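PDB 5JK0: tyrosine recombinase XerH from Helicobacter pylori, which cuts and rejoins DNA at specific sites as a tyrosine recombinase and takes part in chromosome segregation. Local coordinates for residues A52-S55 with S56-E59; G212-S215 with N216-L219; L302-E305 with K306-A309. All blocks are in the same frame, centred on the assembly; numbering follows the deposited sequence.

Contact 1: A52-S55 with S56-E59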
loop_
_atom_site.group_PDB
_atom_site.type_symbol
_atom_site.label_atom_id
_atom_site.label_comp_id
_atom_site.label_asym_id
_atom_site.label_seq_id
_atom_site.Cartn_x
_atom_site.Cartn_y
_atom_site.Cartn_z
ATOM N N ALA D 52 3.790 -17.035 -41.001
ATOM C CA ALA D 52 3.592 -15.600 -40.832
ATOM C C ALA D 52 2.166 -15.205 -41.202
ATOM O O ALA D 52 1.682 -15.537 -42.283
ATOM C CB ALA D 52 4.594 -14.823 -41.671
ATOM N N CYS D 53 1.497 -14.497 -40.298
ATOM C CA CYS D 53 0.121 -14.078 -40.530
ATOM C C CYS D 53 -0.017 -12.562 -40.476
ATOM O O CYS D 53 0.771 -11.879 -39.822
ATOM C CB CYS D 53 -0.815 -14.718 -39.501
ATOM S SG CYS D 53 -0.694 -16.515 -39.384
ATOM N N SER D 54 -1.024 -12.040 -41.168
ATOM C CA SER D 54 -1.340 -10.621 -41.088
ATOM C C SER D 54 -2.127 -10.357 -39.812
ATOM O O SER D 54 -2.504 -11.294 -39.107
ATOM C CB SER D 54 -2.133 -10.164 -42.315
ATOM O OG SER D 54 -3.415 -10.766 -42.349
ATOM N N SER D 55 -2.370 -9.085 -39.515
ATOM C CA SER D 55 -3.114 -8.712 -38.320
ATOM C C SER D 55 -4.537 -9.255 -38.374
ATOM O O SER D 55 -5.074 -9.718 -37.369
ATOM C CB SER D 55 -3.138 -7.192 -38.152
ATOM O OG SER D 55 -3.873 -6.822 -36.998
ATOM N N SER D 56 -5.137 -9.198 -39.558
ATOM C CA SER D 56 -6.491 -9.700 -39.760
ATOM C C SER D 56 -6.551 -11.210 -39.567
ATOM O O SER D 56 -7.527 -11.739 -39.035
ATOM C CB SER D 56 -6.996 -9.326 -41.153
ATOM O OG SER D 56 -8.280 -9.875 -41.394
ATOM N N GLN D 57 -5.501 -11.901 -39.999
ATOM C CA GLN D 57 -5.437 -13.352 -39.872
ATOM C C GLN D 57 -5.223 -13.780 -38.422
ATOM O O GLN D 57 -5.813 -14.758 -37.968
ATOM C CB GLN D 57 -4.326 -13.916 -40.762
ATOM C CG GLN D 57 -4.594 -13.750 -42.248
ATOM C CD GLN D 57 -3.440 -14.220 -43.111
ATOM O OE1 GLN D 57 -2.423 -14.692 -42.604
ATOM N NE2 GLN D 57 -3.591 -14.090 -44.425
ATOM N N LEU D 58 -4.383 -13.044 -37.699
ATOM C CA LEU D 58 -4.139 -13.333 -36.288
ATOM C C LEU D 58 -5.407 -13.148 -35.463
ATOM O O LEU D 58 -5.662 -13.896 -34.518
ATOM C CB LEU D 58 -3.025 -12.445 -35.733
ATOM C CG LEU D 58 -1.600 -12.766 -36.178
ATOM C CD1 LEU D 58 -0.611 -11.848 -35.483
ATOM C CD2 LEU D 58 -1.268 -14.223 -35.897
ATOM N N GLU D 59 -6.196 -12.144 -35.825
ATOM C CA GLU D 59 -7.445 -11.864 -35.132
ATOM C C GLU D 59 -8.445 -13.001 -35.310
ATOM O O GLU D 59 -9.090 -13.428 -34.352
ATOM C CB GLU D 59 -8.047 -10.552 -35.634
ATOM C CG GLU D 59 -9.382 -10.202 -35.006
ATOM C CD GLU D 59 -9.943 -8.899 -35.535
ATOM O OE1 GLU D 59 -9.201 -8.171 -36.229
ATOM O OE2 GLU D 59 -11.124 -8.604 -35.261
#

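Contact 2: G212-S215 with N216-L219. With nucleotides of chain G.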
loop_
_atom_site.group_PDB
_atom_site.type_symbol
_atom_site.label_atom_id
_atom_site.label_comp_id
_atom_site.label_asym_id
_atom_site.label_seq_id
_atom_site.Cartn_x
_atom_site.Cartn_y
_atom_site.Cartn_z
ATOM N N GLY D 212 -24.349 -22.919 -5.054
ATOM C CA GLY D 212 -23.415 -21.822 -5.230
ATOM C C GLY D 212 -22.264 -22.162 -6.156
ATOM O O GLY D 212 -21.226 -21.504 -6.129
ATOM N N MET D 213 -22.440 -23.197 -6.973
ATOM C CA MET D 213 -21.408 -23.589 -7.927
ATOM C C MET D 213 -21.319 -22.572 -9.063
ATOM O O MET D 213 -22.277 -21.846 -9.332
ATOM C CB MET D 213 -21.683 -24.991 -8.482
ATOM C CG MET D 213 -22.910 -25.093 -9.375
ATOM S SD MET D 213 -23.131 -26.745 -10.075
ATOM C CE MET D 213 -23.433 -27.708 -8.595
ATOM N N ARG D 214 -20.165 -22.519 -9.722
ATOM C CA ARG D 214 -19.951 -21.570 -10.810
ATOM C C ARG D 214 -20.801 -21.916 -12.028
ATOM O O ARG D 214 -21.342 -23.019 -12.127
ATOM C CB ARG D 214 -18.471 -21.523 -11.199
ATOM C CG ARG D 214 -17.565 -20.927 -10.132
ATOM C CD ARG D 214 -16.116 -20.849 -10.597
ATOM N NE ARG D 214 -15.506 -22.167 -10.748
ATOM C CZ ARG D 214 -15.361 -22.799 -11.908
ATOM N NH1 ARG D 214 -15.781 -22.235 -13.033
ATOM N NH2 ARG D 214 -14.792 -23.998 -11.945
ATOM N N SER D 215 -20.913 -20.964 -12.950
ATOM C CA SER D 215 -21.729 -21.129 -14.149
ATOM C C SER D 215 -21.300 -22.334 -14.980
ATOM O O SER D 215 -22.124 -23.174 -15.338
ATOM C CB SER D 215 -21.672 -19.865 -15.010
ATOM O OG SER D 215 -22.180 -18.743 -14.310
ATOM N N ASN D 216 -20.009 -22.415 -15.282
ATOM C CA ASN D 216 -19.492 -23.491 -16.119
ATOM C C ASN D 216 -19.597 -24.855 -15.444
ATOM O O ASN D 216 -19.714 -25.881 -16.117
ATOM C CB ASN D 216 -18.040 -23.212 -16.508
ATOM C CG ASN D 216 -17.502 -24.222 -17.504
ATOM O OD1 ASN D 216 -17.850 -24.193 -18.685
ATOM N ND2 ASN D 216 -16.648 -25.122 -17.031
ATOM N N GLU D 217 -19.556 -24.864 -14.115
ATOM C CA GLU D 217 -19.701 -26.102 -13.357
ATOM C C GLU D 217 -21.101 -26.688 -13.521
ATOM O O GLU D 217 -21.264 -27.901 -13.648
ATOM C CB GLU D 217 -19.402 -25.865 -11.874
ATOM C CG GLU D 217 -17.946 -25.543 -11.576
ATOM C CD GLU D 217 -17.680 -25.359 -10.094
ATOM O OE1 GLU D 217 -18.529 -24.754 -9.405
ATOM O OE2 GLU D 217 -16.625 -25.826 -9.617
ATOM N N ALA D 218 -22.106 -25.819 -13.522
ATOM C CA ALA D 218 -23.489 -26.254 -13.679
ATOM C C ALA D 218 -23.778 -26.674 -15.116
ATOM O O ALA D 218 -24.546 -27.603 -15.360
ATOM C CB ALA D 218 -24.444 -25.150 -13.248
ATOM N N LEU D 219 -23.151 -25.983 -16.064
ATOM C CA LEU D 219 -23.381 -26.240 -17.481
ATOM C C LEU D 219 -22.711 -27.529 -17.953
ATOM O O LEU D 219 -23.076 -28.081 -18.991
ATOM C CB LEU D 219 -22.884 -25.060 -18.319
ATOM C CG LEU D 219 -23.619 -23.730 -18.128
ATOM C CD1 LEU D 219 -22.937 -22.622 -18.915
ATOM C CD2 LEU D 219 -25.075 -23.863 -18.536
ATOM P P DT G 22 -17.165 -19.521 -15.429
ATOM O OP1 DT G 22 -18.024 -20.402 -14.607
ATOM O OP2 DT G 22 -16.948 -19.831 -16.859
ATOM O "O5'" DT G 22 -17.725 -18.025 -15.332
ATOM C "C5'" DT G 22 -17.892 -17.415 -14.060
ATOM C "C4'" DT G 22 -18.192 -15.933 -14.202
ATOM O "O4'" DT G 22 -17.148 -15.295 -14.982
ATOM C "C3'" DT G 22 -19.516 -15.596 -14.894
ATOM O "O3'" DT G 22 -20.233 -14.644 -14.113
ATOM C "C2'" DT G 22 -19.085 -15.020 -16.245
ATOM C "C1'" DT G 22 -17.732 -14.417 -15.913
ATOM N N1 DT G 22 -16.826 -14.312 -17.091
ATOM C C2 DT G 22 -16.351 -13.079 -17.472
ATOM O O2 DT G 22 -16.633 -12.046 -16.891
ATOM N N3 DT G 22 -15.529 -13.096 -18.568
ATOM C C4 DT G 22 -15.142 -14.202 -19.303
ATOM O O4 DT G 22 -14.397 -14.118 -20.274
ATOM C C5 DT G 22 -15.678 -15.464 -18.850
ATOM C C7 DT G 22 -15.330 -16.733 -19.570
ATOM C C6 DT G 22 -16.486 -15.456 -17.781
#

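Contact 3: L302-E305 with K306-A309. With nucleotides of chain G.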
loop_
_atom_site.group_PDB
_atom_site.type_symbol
_atom_site.label_atom_id
_atom_site.label_comp_id
_atom_site.label_asym_id
_atom_site.label_seq_id
_atom_site.Cartn_x
_atom_site.Cartn_y
_atom_site.Cartn_z
ATOM N N LEU D 302 -35.043 -6.949 -8.199
ATOM C CA LEU D 302 -33.812 -7.051 -7.424
ATOM C C LEU D 302 -32.598 -6.615 -8.239
ATOM O O LEU D 302 -31.461 -6.937 -7.892
ATOM C CB LEU D 302 -33.616 -8.483 -6.921
ATOM C CG LEU D 302 -34.674 -9.033 -5.961
ATOM C CD1 LEU D 302 -34.411 -10.500 -5.658
ATOM C CD2 LEU D 302 -34.705 -8.218 -4.678
ATOM N N ARG D 303 -32.848 -5.885 -9.322
ATOM C CA ARG D 303 -31.790 -5.438 -10.225
ATOM C C ARG D 303 -30.755 -4.575 -9.511
ATOM O O ARG D 303 -31.104 -3.653 -8.775
ATOM C CB ARG D 303 -32.388 -4.666 -11.402
ATOM C CG ARG D 303 -31.357 -4.166 -12.397
ATOM C CD ARG D 303 -32.015 -3.544 -13.617
ATOM N NE ARG D 303 -31.029 -3.142 -14.615
ATOM C CZ ARG D 303 -30.508 -3.962 -15.522
ATOM N NH1 ARG D 303 -30.876 -5.236 -15.560
ATOM N NH2 ARG D 303 -29.614 -3.509 -16.391
ATOM N N ARG D 304 -29.480 -4.880 -9.733
ATOM C CA ARG D 304 -28.399 -4.155 -9.076
ATOM C C ARG D 304 -27.106 -4.185 -9.891
ATOM O O ARG D 304 -27.138 -4.353 -11.109
ATOM C CB ARG D 304 -28.159 -4.724 -7.676
ATOM C CG ARG D 304 -28.056 -6.239 -7.625
ATOM C CD ARG D 304 -28.283 -6.742 -6.211
ATOM N NE ARG D 304 -29.624 -6.419 -5.734
ATOM C CZ ARG D 304 -30.031 -6.573 -4.478
ATOM N NH1 ARG D 304 -29.196 -7.042 -3.561
ATOM N NH2 ARG D 304 -31.272 -6.253 -4.136
ATOM N N GLU D 305 -25.978 -4.022 -9.206
ATOM C CA GLU D 305 -24.677 -3.885 -9.861
ATOM C C GLU D 305 -24.308 -5.109 -10.692
ATOM O O GLU D 305 -23.761 -4.987 -11.789
ATOM C CB GLU D 305 -23.587 -3.623 -8.821
ATOM C CG GLU D 305 -24.005 -2.673 -7.718
ATOM C CD GLU D 305 -24.487 -3.399 -6.474
ATOM O OE1 GLU D 305 -25.685 -3.283 -6.141
ATOM O OE2 GLU D 305 -23.663 -4.079 -5.826
ATOM N N LYS D 306 -24.601 -6.289 -10.157
ATOM C CA LYS D 306 -24.368 -7.536 -10.875
ATOM C C LYS D 306 -25.641 -8.370 -10.871
ATOM O O LYS D 306 -26.278 -8.535 -9.831
ATOM C CB LYS D 306 -23.213 -8.320 -10.248
ATOM C CG LYS D 306 -21.881 -7.581 -10.241
ATOM C CD LYS D 306 -21.372 -7.333 -11.652
ATOM C CE LYS D 306 -20.016 -6.645 -11.629
ATOM N NZ LYS D 306 -19.506 -6.363 -13.000
ATOM N N ASN D 307 -26.014 -8.894 -12.035
ATOM C CA ASN D 307 -27.264 -9.631 -12.162
ATOM C C ASN D 307 -27.084 -11.004 -12.798
ATOM O O ASN D 307 -27.958 -11.479 -13.521
ATOM C CB ASN D 307 -28.272 -8.815 -12.974
ATOM C CG ASN D 307 -28.458 -7.410 -12.429
ATOM O OD1 ASN D 307 -29.124 -7.209 -11.414
ATOM N ND2 ASN D 307 -27.873 -6.430 -13.108
ATOM N N GLY D 308 -25.953 -11.644 -12.519
ATOM C CA GLY D 308 -25.661 -12.944 -13.093
ATOM C C GLY D 308 -25.650 -14.069 -12.078
ATOM O O GLY D 308 -26.000 -13.874 -10.914
ATOM N N ALA D 309 -25.243 -15.251 -12.527
ATOM C CA ALA D 309 -25.197 -16.429 -11.671
ATOM C C ALA D 309 -24.086 -16.325 -10.632
ATOM O O ALA D 309 -24.187 -16.900 -9.549
ATOM C CB ALA D 309 -25.015 -17.684 -12.511
ATOM P P DA G 24 -23.158 -7.543 -15.219
ATOM O OP1 DA G 24 -22.923 -6.221 -14.600
ATOM O OP2 DA G 24 -24.157 -8.458 -14.624
ATOM O "O5'" DA G 24 -23.523 -7.331 -16.765
ATOM C "C5'" DA G 24 -22.762 -6.418 -17.544
ATOM C "C4'" DA G 24 -23.015 -6.601 -19.032
ATOM O "O4'" DA G 24 -22.369 -7.812 -19.509
ATOM C "C3'" DA G 24 -24.488 -6.715 -19.456
ATOM O "O3'" DA G 24 -24.721 -5.853 -20.557
ATOM C "C2'" DA G 24 -24.608 -8.179 -19.884
ATOM C "C1'" DA G 24 -23.221 -8.400 -20.453
ATOM N N9 DA G 24 -22.855 -9.801 -20.642
ATOM C C8 DA G 24 -23.281 -10.878 -19.915
ATOM N N7 DA G 24 -22.784 -12.023 -20.326
ATOM C C5 DA G 24 -21.979 -11.670 -21.398
ATOM C C6 DA G 24 -21.173 -12.427 -22.272
ATOM N N6 DA G 24 -21.042 -13.754 -22.190
ATOM N N1 DA G 24 -20.500 -11.762 -23.234
ATOM C C2 DA G 24 -20.629 -10.433 -23.314
ATOM N N3 DA G 24 -21.358 -9.616 -22.555
ATOM C C4 DA G 24 -22.014 -10.305 -21.607
ATOM P P DC G 23 -21.634 -14.041 -14.621
ATOM O OP1 DC G 23 -22.499 -13.895 -13.429
ATOM O OP2 DC G 23 -22.116 -14.834 -15.775
ATOM O "O5'" DC G 23 -21.248 -12.579 -15.141
ATOM C "C5'" DC G 23 -20.592 -11.669 -14.265
ATOM C "C4'" DC G 23 -20.430 -10.306 -14.914
ATOM O "O4'" DC G 23 -19.481 -10.396 -16.007
ATOM C "C3'" DC G 23 -21.707 -9.714 -15.507
ATOM O "O3'" DC G 23 -21.749 -8.313 -15.261
ATOM C "C2'" DC G 23 -21.574 -10.021 -16.997
ATOM C "C1'" DC G 23 -20.069 -9.923 -17.199
ATOM N N1 DC G 23 -19.557 -10.752 -18.329
ATOM C C2 DC G 23 -19.019 -10.129 -19.460
ATOM O O2 DC G 23 -18.983 -8.893 -19.507
ATOM N N3 DC G 23 -18.551 -10.899 -20.474
ATOM C C4 DC G 23 -18.604 -12.229 -20.382
ATOM N N4 DC G 23 -18.132 -12.945 -21.408
ATOM C C5 DC G 23 -19.150 -12.882 -19.240
ATOM C C6 DC G 23 -19.608 -12.113 -18.245
#

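Contact 1: A52-S55 with S56-E59
The side-chain amide of Q57 lies beneath S54, with the serine hydroxyl over one of its faces: S54 OG stands 3.5 Å from Q57 CD. S54 N approaches the same face nearer its oxygen end, so its N-H reaches Q57 OE1 from above the amide plane, in a weak hydrogen bond of 3.3 Å. Close to the amide plane, beyond the oxygen, C53 CB lies 3.5 Å from Q57 OE1, with C53 CA a little nearer to it. The amide is thus covered on one face by the residue whose backbone it binds, and bordered by the residue before.

The return half of the exchange comes from Q57 N, which donates a weak hydrogen bond to S54 OG at 3.3 Å. With chi1 at 66°, OG sits between its own backbone N and carbonyl carbon, where it can face the first turn of the helix. S54 at the N-cap and Q57 three residues on therefore make a worked example of the capping box, in which two backbone N-H groups at a helix start are each met by a side chain. Both links are long here, and the regular helical bonds take over at once: L58 N to S54 O at 2.9 Å, E59 N to S55 O at 3.1 Å.

C53 and L58 bracket the box as a hydrophobic staple, with C53 CB packed 3.7 Å from L58 CD2. Next to L58, the carboxylate of E59 forms a salt bridge with K63, one turn further along. All this begins helix 55-68 of the core-binding domain, where L58 is buried against L81 of helix 74-93 and L17 of helix 12-30, S55 touches H84, and A52 rests on L18.

Contact 2: G212-S215 with N216-L219
R214 begins its path between E217 and the DNA backbone: its CB is 3.6 Å from OP1 of DT22 of chain G and only slightly farther from E217 OE1. CG continues past that carboxylate oxygen, and NE passes E217 CD. A bend at chi3 (-68°) lays the guanidinium across the glutamate, with E217 CG 3.5 Å above one face and displaced toward the rim. At the tip, NH1 makes a weak hydrogen bond to DT22 of chain G OP1 at 3.3 Å, the phosphate lying at the guanidinium edge, and a second weak one to another DNA phosphate, whereas NH2 is 3.5 Å from E217 OE2, a salt bridge of charges alone because the oxygen lies well out of plane.

E217 also holds the arginine by its main chain, R214 N donating to OE1 at 2.8 Å, and that oxygen has a second partner in R245. N216 N, at the start of helix 215-219, grips the same OP1 more directly (2.9 Å, 168°). An arginine at a helix N-cap, steadied by a glutamate, turned to a phosphate and itself close to R313 and H310, fits the first catalytic arginine of the tyrosine recombinases, the role predicted for R214.

Contact 3: L302-E305 with K306-A309
N307 turns its amide back on R303 and R304 in the loop that leads into helix 309-324 of the tyrosine recombinase catalytic domain, just ahead of the predicted active-site pair H310 and R313. Here a side-chain amide grips both backbone polar groups of one residue. N307 OD1 accepts from R304 N at 2.9 Å, nearly straight, on a lone pair in the plane of the amide. N307 ND2 donates to R304 O at 3.0 Å in a more bent bond, tilted from the amide plane and above the carbonyl plane. Together they fix the rotation of the asparagine and tie this part of the loop together.

Against R303 the amide lies almost flat: the planes are 10° apart although the side chains cross at about a right angle, and ND2 stands 4.0 Å above the R303 guanidinium, shifted toward its rim. The extended R303 chain carries NH1 on to a salt bridge with E294 and a hydrogen bond with N298. The R304 guanidinium instead stands 75° from the N307 amide. Bent at chi3, it brings NE back to L302 O at 2.9 Å, while NH2 forms a salt bridge with E180 and NH1 a weak hydrogen bond to the H175 carbonyl. In the second subunit, T227 packs on R304 and L236 on E305.

K306 runs along the DNA, its NZ 3.7 Å from O3' of DC23 of chain G. Beside it, N307 N points squarely at OP2 of DA24 of chain G, 3.2 Å away and 178° at the hydrogen.

Overall arrangement
Contacts 1 to 3 follow one another along the chain and span two domains. Contact 1 opens helix 55-68 in the core-binding domain, about 34 Å centre to centre from contact 2 and 38 Å from contact 3, and touches neither. The other two share the catalytic domain, with centres about 17 Å apart, and meet where S215 OG packs 3.5 Å from A309 CB. There the start of helix 215-219 abuts that of helix 309-324. The former and the loop leading into the latter face neighbouring phosphates of one DNA strand; contact 1, in its separate domain, also comes within about 4 Å of the DNA at its nearest atom but lies away from the predicted catalytic residues.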